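Local coordinates for glutamine synthetase (Helicobacter pylori, PDB 5ZLI), which belongs to the type I beta glutamine synthetases, pairing a beta-grasp domain with a catalytic domain in an assembly of twelve chains, at residues K13-F16 and E17-E21; N327-K330 and R331-P334; G388-G391 and V392-I396; L457-N460 and A461-P465. All blocks are in the same frame, centred on the assembly; numbering follows the deposited sequence.

All four interactions are local, each between residues close along one continuous stretch, and they follow one another along the chain without touching. Interaction 1 stands apart, on the helix beside the beta-grasp strands: its centre is about 46, 44 and 43 Å from those of interactions 2, 3 and 4, and it lies across the chain's centre from interaction 2. The other three belong to the catalytic domain. Interactions 2 and 4 are the near pair, with centres about 17 Å and nearest atoms about 6 Å apart, and both meet the same second subunit. Interaction 3 lies about 28 Å from interaction 2 and 32 Å from interaction 4, centre to centre.

Interaction 1: residues K13-F16 and E17-E21; sequences KEFF and EFCKE
Cys-19 SG sits over one face of the Phe-15 ring, 4.3 Å from the ring centroid and 23° off its normal, a sulfur-aromatic contact between residues one turn apart on the alpha-helix 9-20. The sulfur is displaced toward the rim, where Phe-15 CZ is 4.0 Å from Cys-19 SG. The other two rings are approached at their edges. Lys-20 NZ comes to Phe-16 CD2 at 3.8 Å, close to the ring plane, a position that does not support a cation-pi reading. The Phe-18 ring has Phe-15 O near its plane. With SG set beside its own backbone N and opposite the carbonyl carbon (chi1 -68°), Cys-19 directs the sulfur back along the helix to the phenylalanine. Beyond the helix, Phe-15 meets Tyr-84 edge-to-face and Phe-16 stacks with His-50. Phe-18 and Cys-19 touch Val-95 and so bring the helix against strand 94-103 of the beta-grasp region, while Lys-13, Glu-14, Glu-17 and Lys-20 are exposed. Four successive i to i+4 backbone bonds join the turns, among them Glu-17 N to Lys-13 O at 3.1 Å and, straighter, Phe-18 N to Glu-14 O at 2.9 Å with 165° at the hydrogen.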
loop_
_atom_site.group_PDB
_atom_site.type_symbol
_atom_site.label_atom_id
_atom_site.label_comp_id
_atom_site.label_asym_id
_atom_site.label_seq_id
_atom_site.Cartn_x
_atom_site.Cartn_y
_atom_site.Cartn_z
ATOM N N LYS B 13 -47.205 31.528 33.531
ATOM C CA LYS B 13 -47.360 30.570 34.619
ATOM C C LYS B 13 -47.409 29.143 34.087
ATOM O O LYS B 13 -46.577 28.297 34.441
ATOM C CB LYS B 13 -48.620 30.890 35.433
ATOM C CG LYS B 13 -48.892 29.895 36.557
ATOM C CD LYS B 13 -49.574 30.530 37.756
ATOM C CE LYS B 13 -49.602 29.557 38.937
ATOM N NZ LYS B 13 -50.700 28.564 38.824
ATOM N N GLU B 14 -48.379 28.863 33.216
ATOM C CA GLU B 14 -48.599 27.493 32.791
ATOM C C GLU B 14 -47.405 26.973 32.032
ATOM O O GLU B 14 -47.144 25.763 32.020
ATOM C CB GLU B 14 -49.845 27.409 31.930
ATOM C CG GLU B 14 -49.776 28.247 30.678
ATOM C CD GLU B 14 -50.978 28.008 29.804
ATOM O OE1 GLU B 14 -50.813 27.346 28.764
ATOM O OE2 GLU B 14 -52.093 28.440 30.177
ATOM N N PHE B 15 -46.668 27.878 31.399
ATOM C CA PHE B 15 -45.432 27.487 30.746
ATOM C C PHE B 15 -44.427 26.984 31.770
ATOM O O PHE B 15 -43.760 25.977 31.537
ATOM C CB PHE B 15 -44.886 28.667 29.955
ATOM C CG PHE B 15 -43.450 28.542 29.605
ATOM C CD1 PHE B 15 -42.465 28.915 30.501
ATOM C CD2 PHE B 15 -43.088 28.053 28.365
ATOM C CE1 PHE B 15 -41.156 28.791 30.175
ATOM C CE2 PHE B 15 -41.785 27.931 28.018
ATOM C CZ PHE B 15 -40.810 28.303 28.922
ATOM N N PHE B 16 -44.294 27.684 32.904
ATOM C CA PHE B 16 -43.406 27.231 33.974
ATOM C C PHE B 16 -43.790 25.866 34.515
ATOM O O PHE B 16 -42.919 25.098 34.949
ATOM C CB PHE B 16 -43.407 28.211 35.131
ATOM C CG PHE B 16 -42.239 29.093 35.156
ATOM C CD1 PHE B 16 -42.180 30.199 34.342
ATOM C CD2 PHE B 16 -41.171 28.796 35.974
ATOM C CE1 PHE B 16 -41.074 31.024 34.364
ATOM C CE2 PHE B 16 -40.066 29.603 36.003
ATOM C CZ PHE B 16 -40.013 30.722 35.194
ATOM N N GLU B 17 -45.085 25.572 34.561
ATOM C CA GLU B 17 -45.515 24.279 35.080
ATOM C C GLU B 17 -45.267 23.171 34.062
ATOM O O GLU B 17 -44.904 22.048 34.431
ATOM C CB GLU B 17 -46.990 24.353 35.469
ATOM C CG GLU B 17 -47.647 23.004 35.777
ATOM C CD GLU B 17 -48.311 22.345 34.563
ATOM O OE1 GLU B 17 -48.893 21.251 34.731
ATOM O OE2 GLU B 17 -48.251 22.911 33.444
ATOM N N PHE B 18 -45.470 23.475 32.780
ATOM C CA PHE B 18 -45.090 22.567 31.704
ATOM C C PHE B 18 -43.643 22.108 31.863
ATOM O O PHE B 18 -43.324 20.932 31.650
ATOM C CB PHE B 18 -45.329 23.301 30.379
ATOM C CG PHE B 18 -44.877 22.578 29.131
ATOM C CD1 PHE B 18 -45.671 21.618 28.531
ATOM C CD2 PHE B 18 -43.704 22.937 28.502
ATOM C CE1 PHE B 18 -45.267 20.991 27.356
ATOM C CE2 PHE B 18 -43.300 22.315 27.331
ATOM C CZ PHE B 18 -44.083 21.341 26.762
ATOM N N CYS B 19 -42.758 23.023 32.265
ATOM C CA CYS B 19 -41.351 22.687 32.476
ATOM C C CYS B 19 -41.127 21.801 33.711
ATOM O O CYS B 19 -40.365 20.828 33.650
ATOM C CB CYS B 19 -40.525 23.971 32.554
ATOM S SG CYS B 19 -40.438 24.887 30.980
ATOM N N LYS B 20 -41.726 22.143 34.858
ATOM C CA LYS B 20 -41.438 21.368 36.066
ATOM C C LYS B 20 -41.832 19.894 35.905
ATOM O O LYS B 20 -41.092 19.000 36.343
ATOM C CB LYS B 20 -42.126 21.988 37.296
ATOM C CG LYS B 20 -41.691 23.408 37.696
ATOM C CD LYS B 20 -42.434 23.866 38.969
ATOM C CE LYS B 20 -41.817 25.114 39.636
ATOM N NZ LYS B 20 -41.917 26.343 38.810
ATOM N N GLU B 21 -42.984 19.615 35.269
ATOM C CA GLU B 21 -43.498 18.243 35.142
ATOM C C GLU B 21 -42.995 17.515 33.909
ATOM O O GLU B 21 -43.391 16.370 33.678
ATOM C CB GLU B 21 -45.027 18.202 35.128
ATOM C CG GLU B 21 -45.652 18.737 36.391
ATOM C CD GLU B 21 -47.079 19.220 36.174
ATOM O OE1 GLU B 21 -47.750 18.743 35.224
ATOM O OE2 GLU B 21 -47.491 20.148 36.905
#

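Interaction 2: residues N327-K330 and R331-P334; sequences NSYK and RLIP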
loop_
_atom_site.group_PDB
_atom_site.type_symbol
_atom_site.label_atom_id
_atom_site.label_comp_id
_atom_site.label_asym_id
_atom_site.label_seq_id
_atom_site.Cartn_x
_atom_site.Cartn_y
_atom_site.Cartn_z
ATOM N N ASN B 327 -29.560 30.226 -6.140
ATOM C CA ASN B 327 -29.837 28.835 -6.421
ATOM C C ASN B 327 -31.310 28.634 -6.762
ATOM O O ASN B 327 -31.670 27.683 -7.467
ATOM C CB ASN B 327 -29.454 27.980 -5.234
ATOM C CG ASN B 327 -29.398 26.565 -5.597
ATOM O OD1 ASN B 327 -30.170 25.735 -5.112
ATOM N ND2 ASN B 327 -28.466 26.251 -6.480
ATOM N N SER B 328 -32.178 29.508 -6.269
ATOM C CA SER B 328 -33.581 29.436 -6.657
ATOM C C SER B 328 -33.749 29.456 -8.162
ATOM O O SER B 328 -34.566 28.717 -8.716
ATOM C CB SER B 328 -34.346 30.580 -6.034
ATOM O OG SER B 328 -34.248 30.464 -4.639
ATOM N N TYR B 329 -32.912 30.208 -8.843
ATOM C CA TYR B 329 -33.103 30.440 -10.255
ATOM C C TYR B 329 -32.512 29.346 -11.127
ATOM O O TYR B 329 -32.816 29.306 -12.313
ATOM C CB TYR B 329 -32.524 31.800 -10.606
ATOM C CG TYR B 329 -33.266 32.857 -9.875
ATOM C CD1 TYR B 329 -34.370 33.490 -10.453
ATOM C CD2 TYR B 329 -32.933 33.176 -8.570
ATOM C CE1 TYR B 329 -35.088 34.448 -9.760
ATOM C CE2 TYR B 329 -33.644 34.142 -7.862
ATOM C CZ TYR B 329 -34.712 34.773 -8.464
ATOM O OH TYR B 329 -35.401 35.723 -7.754
ATOM N N LYS B 330 -31.675 28.464 -10.578
ATOM C CA LYS B 330 -31.338 27.233 -11.283
ATOM C C LYS B 330 -32.505 26.262 -11.346
ATOM O O LYS B 330 -32.496 25.356 -12.179
ATOM C CB LYS B 330 -30.134 26.575 -10.616
ATOM C CG LYS B 330 -29.063 27.591 -10.272
ATOM C CD LYS B 330 -28.103 27.790 -11.454
ATOM C CE LYS B 330 -27.421 29.139 -11.352
ATOM N NZ LYS B 330 -26.833 29.417 -10.033
ATOM N N ARG B 331 -33.484 26.421 -10.467
ATOM C CA ARG B 331 -34.694 25.621 -10.441
ATOM C C ARG B 331 -35.761 26.144 -11.396
ATOM O O ARG B 331 -36.550 25.344 -11.920
ATOM C CB ARG B 331 -35.224 25.582 -9.015
ATOM C CG ARG B 331 -36.630 25.088 -8.855
ATOM C CD ARG B 331 -36.963 24.986 -7.384
ATOM N NE ARG B 331 -38.368 24.666 -7.151
ATOM C CZ ARG B 331 -39.348 25.568 -7.072
ATOM N NH1 ARG B 331 -39.092 26.869 -7.184
ATOM N NH2 ARG B 331 -40.596 25.165 -6.876
ATOM N N LEU B 332 -35.814 27.467 -11.614
ATOM C CA LEU B 332 -36.846 28.112 -12.425
ATOM C C LEU B 332 -36.548 28.024 -13.921
ATOM O O LEU B 332 -36.678 29.005 -14.668
ATOM C CB LEU B 332 -36.965 29.570 -11.983
ATOM C CG LEU B 332 -37.186 29.704 -10.451
ATOM C CD1 LEU B 332 -37.249 31.177 -9.996
ATOM C CD2 LEU B 332 -38.352 28.863 -9.830
ATOM N N ILE B 333 -36.254 26.808 -14.365
ATOM C CA ILE B 333 -35.922 26.449 -15.737
ATOM C C ILE B 333 -37.000 25.485 -16.220
ATOM O O ILE B 333 -37.503 24.662 -15.435
ATOM C CB ILE B 333 -34.505 25.851 -15.814
ATOM C CG1 ILE B 333 -33.448 26.951 -15.914
ATOM C CG2 ILE B 333 -34.357 24.869 -16.947
ATOM C CD1 ILE B 333 -33.515 28.019 -14.884
ATOM N N PRO B 334 -37.391 25.557 -17.490
ATOM C CA PRO B 334 -38.514 24.742 -17.962
ATOM C C PRO B 334 -38.286 23.244 -17.815
ATOM O O PRO B 334 -37.176 22.744 -17.989
ATOM C CB PRO B 334 -38.610 25.119 -19.450
ATOM C CG PRO B 334 -37.265 25.691 -19.798
ATOM C CD PRO B 334 -36.834 26.401 -18.568
#
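Tyr-329 and Leu-332 meet at the end of the short helix 326-331, where the Tyr-329 CD1 to Leu-332 CD1 distance of 3.7 Å marks apolar contact oblique to the ring. This is the buried part. Leu-332 CG lies beside its backbone N (chi1 -53°), which places it near Ser-328 O and the Tyr-329 ring. Ser-328 O takes two backbone donors: Arg-331 N at 3.1 Å, which stands above the carbonyl plane, and Leu-332 N, weakly, at 3.4 Å. The first spans three residues and the second four, evidence that the helix is losing its regular bonding. Leu-332 then centres an inverse gamma turn closed by Ile-333 N to Arg-331 O at 2.9 Å, leading to the more open side. There Ile-333, partly exposed, packs on Ser-468 of the second subunit, and Pro-334 is exposed. The polar ends find partners elsewhere: Tyr-329 OH bonds Ser-429, the guanidinium of Arg-331 bonds the carbonyls of Arg-369 and Phe-370, and Lys-330 forms a salt bridge with Glu-474 of the second subunit. Interactions across the turn are therefore backbone bonds and apolar packing, whereas polar groups tie this catalytic-domain turn to its own chain and the neighbouring subunit.

Interaction 3: residues G388-G391 and V392-I396; sequences GMDG and VKNKI
Gly-391 O receives the N-H of Ile-396 at 2.9 Å, with 165° at the hydrogen and the donor on a lone pair in the carbonyl plane. The bond reaches over five residues and closes the end of helix 377-393. The last regular turn is equally well made: Lys-393 N bonds Met-389 O at 2.9 Å, and Asn-394 N bonds Asp-390 O at 2.9 Å, the donors lying nearly along the C=O axis. Asn-394 is the first residue to leave helical angles, and Lys-395 follows with left-handed phi and psi (43° and 54°). Together with a weak bond from Lys-395 N to Val-392 O at 3.4 Å, the Ile-396 N to Gly-391 O bond gives a Schellman motif, here with lysine rather than glycine in the left-handed place. Ile-396 CG1 rests 3.9 Å from Gly-391 CA, a side chain against backbone. Outside the turn, Met-389 packs on helix 114-128 and Val-392 on Phe-303 of helix 302-313, so that this helix end touches both helices of the catalytic domain. The carboxylate of Asp-390 is bonded through OD2 to His-314, and Ile-396 O accepts from His-306.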
loop_
_atom_site.group_PDB
_atom_site.type_symbol
_atom_site.label_atom_id
_atom_site.label_comp_id
_atom_site.label_asym_id
_atom_site.label_seq_id
_atom_site.Cartn_x
_atom_site.Cartn_y
_atom_site.Cartn_z
ATOM N N GLY B 388 -51.321 39.908 -2.419
ATOM C CA GLY B 388 -52.692 39.550 -2.700
ATOM C C GLY B 388 -53.666 40.608 -2.235
ATOM O O GLY B 388 -54.651 40.890 -2.925
ATOM N N MET B 389 -53.341 41.299 -1.138
ATOM C CA MET B 389 -54.264 42.301 -0.615
ATOM C C MET B 389 -54.293 43.528 -1.503
ATOM O O MET B 389 -55.352 44.138 -1.690
ATOM C CB MET B 389 -53.884 42.701 0.809
ATOM C CG MET B 389 -54.207 41.676 1.864
ATOM S SD MET B 389 -53.683 42.242 3.504
ATOM C CE MET B 389 -54.837 43.605 3.712
ATOM N N ASP B 390 -53.144 43.904 -2.057
ATOM C CA ASP B 390 -53.136 44.920 -3.095
ATOM C C ASP B 390 -54.099 44.540 -4.218
ATOM O O ASP B 390 -54.846 45.384 -4.729
ATOM C CB ASP B 390 -51.710 45.078 -3.632
ATOM C CG ASP B 390 -51.465 46.429 -4.254
ATOM O OD1 ASP B 390 -51.585 47.448 -3.534
ATOM O OD2 ASP B 390 -51.147 46.468 -5.457
ATOM N N GLY B 391 -54.143 43.249 -4.561
ATOM C CA GLY B 391 -55.036 42.790 -5.615
ATOM C C GLY B 391 -56.500 43.027 -5.295
ATOM O O GLY B 391 -57.285 43.389 -6.175
ATOM N N VAL B 392 -56.896 42.783 -4.040
ATOM C CA VAL B 392 -58.292 42.966 -3.657
ATOM C C VAL B 392 -58.627 44.450 -3.542
ATOM O O VAL B 392 -59.710 44.895 -3.950
ATOM C CB VAL B 392 -58.585 42.228 -2.337
ATOM C CG1 VAL B 392 -59.965 42.595 -1.826
ATOM C CG2 VAL B 392 -58.467 40.743 -2.521
ATOM N N LYS B 393 -57.686 45.243 -3.020
ATOM C CA LYS B 393 -57.892 46.680 -2.923
ATOM C C LYS B 393 -58.100 47.271 -4.303
ATOM O O LYS B 393 -59.098 47.950 -4.552
ATOM C CB LYS B 393 -56.693 47.331 -2.218
ATOM C CG LYS B 393 -56.574 46.968 -0.716
ATOM C CD LYS B 393 -55.218 47.365 -0.121
ATOM C CE LYS B 393 -55.162 48.846 0.214
ATOM N NZ LYS B 393 -55.897 49.189 1.479
ATOM N N ASN B 394 -57.194 46.969 -5.235
ATOM C CA ASN B 394 -57.215 47.561 -6.566
ATOM C C ASN B 394 -57.954 46.713 -7.597
ATOM O O ASN B 394 -57.769 46.934 -8.810
ATOM C CB ASN B 394 -55.800 47.849 -7.049
ATOM C CG ASN B 394 -55.075 48.789 -6.139
ATOM O OD1 ASN B 394 -55.426 48.908 -4.963
ATOM N ND2 ASN B 394 -54.081 49.490 -6.672
ATOM N N LYS B 395 -58.752 45.741 -7.144
ATOM C CA LYS B 395 -59.564 44.888 -8.010
ATOM C C LYS B 395 -58.776 44.441 -9.240
ATOM O O LYS B 395 -59.207 44.610 -10.379
ATOM C CB LYS B 395 -60.813 45.652 -8.442
ATOM C CG LYS B 395 -61.615 46.324 -7.324
ATOM C CD LYS B 395 -62.554 45.389 -6.549
ATOM C CE LYS B 395 -63.664 46.183 -5.859
ATOM N NZ LYS B 395 -64.726 45.335 -5.265
ATOM N N ILE B 396 -57.609 43.842 -9.008
ATOM C CA ILE B 396 -56.698 43.526 -10.109
ATOM C C ILE B 396 -57.132 42.240 -10.806
ATOM O O ILE B 396 -57.266 41.186 -10.175
ATOM C CB ILE B 396 -55.241 43.422 -9.619
ATOM C CG1 ILE B 396 -54.765 44.746 -9.006
ATOM C CG2 ILE B 396 -54.331 43.069 -10.790
ATOM C CD1 ILE B 396 -53.257 44.827 -8.745
#

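Interaction 4: residues L457-N460 and A461-P465; sequences LKFN and AEVFP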
loop_
_atom_site.group_PDB
_atom_site.type_symbol
_atom_site.label_atom_id
_atom_site.label_comp_id
_atom_site.label_asym_id
_atom_site.label_seq_id
_atom_site.Cartn_x
_atom_site.Cartn_y
_atom_site.Cartn_z
ATOM N N LEU B 457 -28.313 42.948 1.977
ATOM C CA LEU B 457 -27.932 41.613 2.418
ATOM C C LEU B 457 -27.826 40.646 1.239
ATOM O O LEU B 457 -26.835 39.916 1.089
ATOM C CB LEU B 457 -28.972 41.118 3.425
ATOM C CG LEU B 457 -28.850 39.689 3.931
ATOM C CD1 LEU B 457 -27.881 39.601 5.075
ATOM C CD2 LEU B 457 -30.185 39.193 4.337
ATOM N N LYS B 458 -28.835 40.650 0.369
ATOM C CA LYS B 458 -28.906 39.655 -0.688
ATOM C C LYS B 458 -27.877 39.940 -1.773
ATOM O O LYS B 458 -27.277 39.008 -2.310
ATOM C CB LYS B 458 -30.316 39.654 -1.261
ATOM C CG LYS B 458 -31.286 39.193 -0.236
ATOM C CD LYS B 458 -31.101 37.724 0.091
ATOM C CE LYS B 458 -31.815 37.300 1.368
ATOM N NZ LYS B 458 -31.565 35.848 1.521
ATOM N N PHE B 459 -27.599 41.208 -2.063
ATOM C CA PHE B 459 -26.539 41.497 -3.009
ATOM C C PHE B 459 -25.178 41.053 -2.459
ATOM O O PHE B 459 -24.429 40.370 -3.166
ATOM C CB PHE B 459 -26.571 42.983 -3.348
ATOM C CG PHE B 459 -27.469 43.325 -4.513
ATOM C CD1 PHE B 459 -27.044 43.166 -5.814
ATOM C CD2 PHE B 459 -28.752 43.786 -4.301
ATOM C CE1 PHE B 459 -27.884 43.483 -6.880
ATOM C CE2 PHE B 459 -29.579 44.101 -5.364
ATOM C CZ PHE B 459 -29.154 43.947 -6.640
ATOM N N ASN B 460 -24.869 41.340 -1.174
ATOM C CA ASN B 460 -23.557 40.913 -0.653
ATOM C C ASN B 460 -23.470 39.422 -0.346
ATOM O O ASN B 460 -22.376 38.853 -0.444
ATOM C CB ASN B 460 -23.115 41.640 0.628
ATOM C CG ASN B 460 -22.620 43.065 0.392
ATOM O OD1 ASN B 460 -21.647 43.302 -0.337
ATOM N ND2 ASN B 460 -23.182 43.990 1.137
ATOM N N ALA B 461 -24.558 38.778 0.095
ATOM C CA ALA B 461 -24.451 37.362 0.437
ATOM C C ALA B 461 -24.467 36.463 -0.792
ATOM O O ALA B 461 -23.635 35.560 -0.906
ATOM C CB ALA B 461 -25.586 36.958 1.377
ATOM N N GLU B 462 -25.358 36.728 -1.752
ATOM C CA GLU B 462 -25.658 35.806 -2.848
ATOM C C GLU B 462 -25.244 36.291 -4.230
ATOM O O GLU B 462 -24.722 35.506 -5.015
ATOM C CB GLU B 462 -27.146 35.453 -2.868
ATOM C CG GLU B 462 -27.557 34.337 -1.901
ATOM C CD GLU B 462 -28.270 34.819 -0.652
ATOM O OE1 GLU B 462 -28.619 33.963 0.191
ATOM O OE2 GLU B 462 -28.489 36.043 -0.505
ATOM N N VAL B 463 -25.515 37.538 -4.587
ATOM C CA VAL B 463 -25.325 37.967 -5.964
ATOM C C VAL B 463 -23.853 38.242 -6.251
ATOM O O VAL B 463 -23.233 37.588 -7.103
ATOM C CB VAL B 463 -26.204 39.187 -6.276
ATOM C CG1 VAL B 463 -25.971 39.589 -7.708
ATOM C CG2 VAL B 463 -27.686 38.854 -6.065
ATOM N N PHE B 464 -23.274 39.209 -5.535
ATOM C CA PHE B 464 -21.869 39.557 -5.735
ATOM C C PHE B 464 -20.925 38.361 -5.634
ATOM O O PHE B 464 -19.900 38.363 -6.336
ATOM C CB PHE B 464 -21.438 40.652 -4.738
ATOM C CG PHE B 464 -22.149 41.973 -4.903
ATOM C CD1 PHE B 464 -22.232 42.589 -6.147
ATOM C CD2 PHE B 464 -22.688 42.625 -3.810
ATOM C CE1 PHE B 464 -22.870 43.822 -6.297
ATOM C CE2 PHE B 464 -23.328 43.842 -3.955
ATOM C CZ PHE B 464 -23.418 44.441 -5.201
ATOM N N PRO B 465 -21.138 37.385 -4.749
ATOM C CA PRO B 465 -20.302 36.171 -4.801
ATOM C C PRO B 465 -20.572 35.243 -5.987
ATOM O O PRO B 465 -19.642 34.595 -6.477
ATOM C CB PRO B 465 -20.590 35.503 -3.454
ATOM C CG PRO B 465 -20.996 36.623 -2.561
ATOM C CD PRO B 465 -21.820 37.512 -3.452
#
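Helix 448-466 widens into a pi-type turn at 461-463, as its backbone bonds attest: Lys-458 O accepts both Glu-462 N at 3.0 Å, four residues on, and Val-463 N at 3.2 Å, five residues on, Phe-464 N to Phe-459 O at 2.9 Å keeps the five-residue span, and a kink follows at Pro-465, whose N carries no hydrogen to continue the series, whereas one residue before the widening Ala-461 N to Leu-457 O is still an ordinary alpha-helical bond. The five-residue spacing is consistent with Phe-464 meeting Phe-459. Their rings form an oblique aromatic pair, centroids 5.6 Å apart and planes at 42°. Phe-459 CD1 stands over one face of Phe-464, 3.9 Å from Phe-464 CZ. Val-463 lies alongside Phe-459, pointing the same way; Phe-459 touches Arg-427 and Leu-430 of helix 426-434, and Val-463 touches Leu-426. Lys-458 and Glu-462 also run side by side, bent at chi2, to a long salt bridge of 3.7 Å between Lys-458 NZ and Glu-462 OE2. That ammonium has a weak hydrogen bond to Ala-324 O as well, while Glu-462 packs on Thr-477 of the second subunit and Pro-465 on Phe-473 of the second subunit, placing the far end of this turn at a subunit interface of the assembly. The Asn-460 amide crosses the Phe-464 side chain, its plane 52° from the ring, with Asn-460 OD1 3.7 Å from Phe-464 CD2.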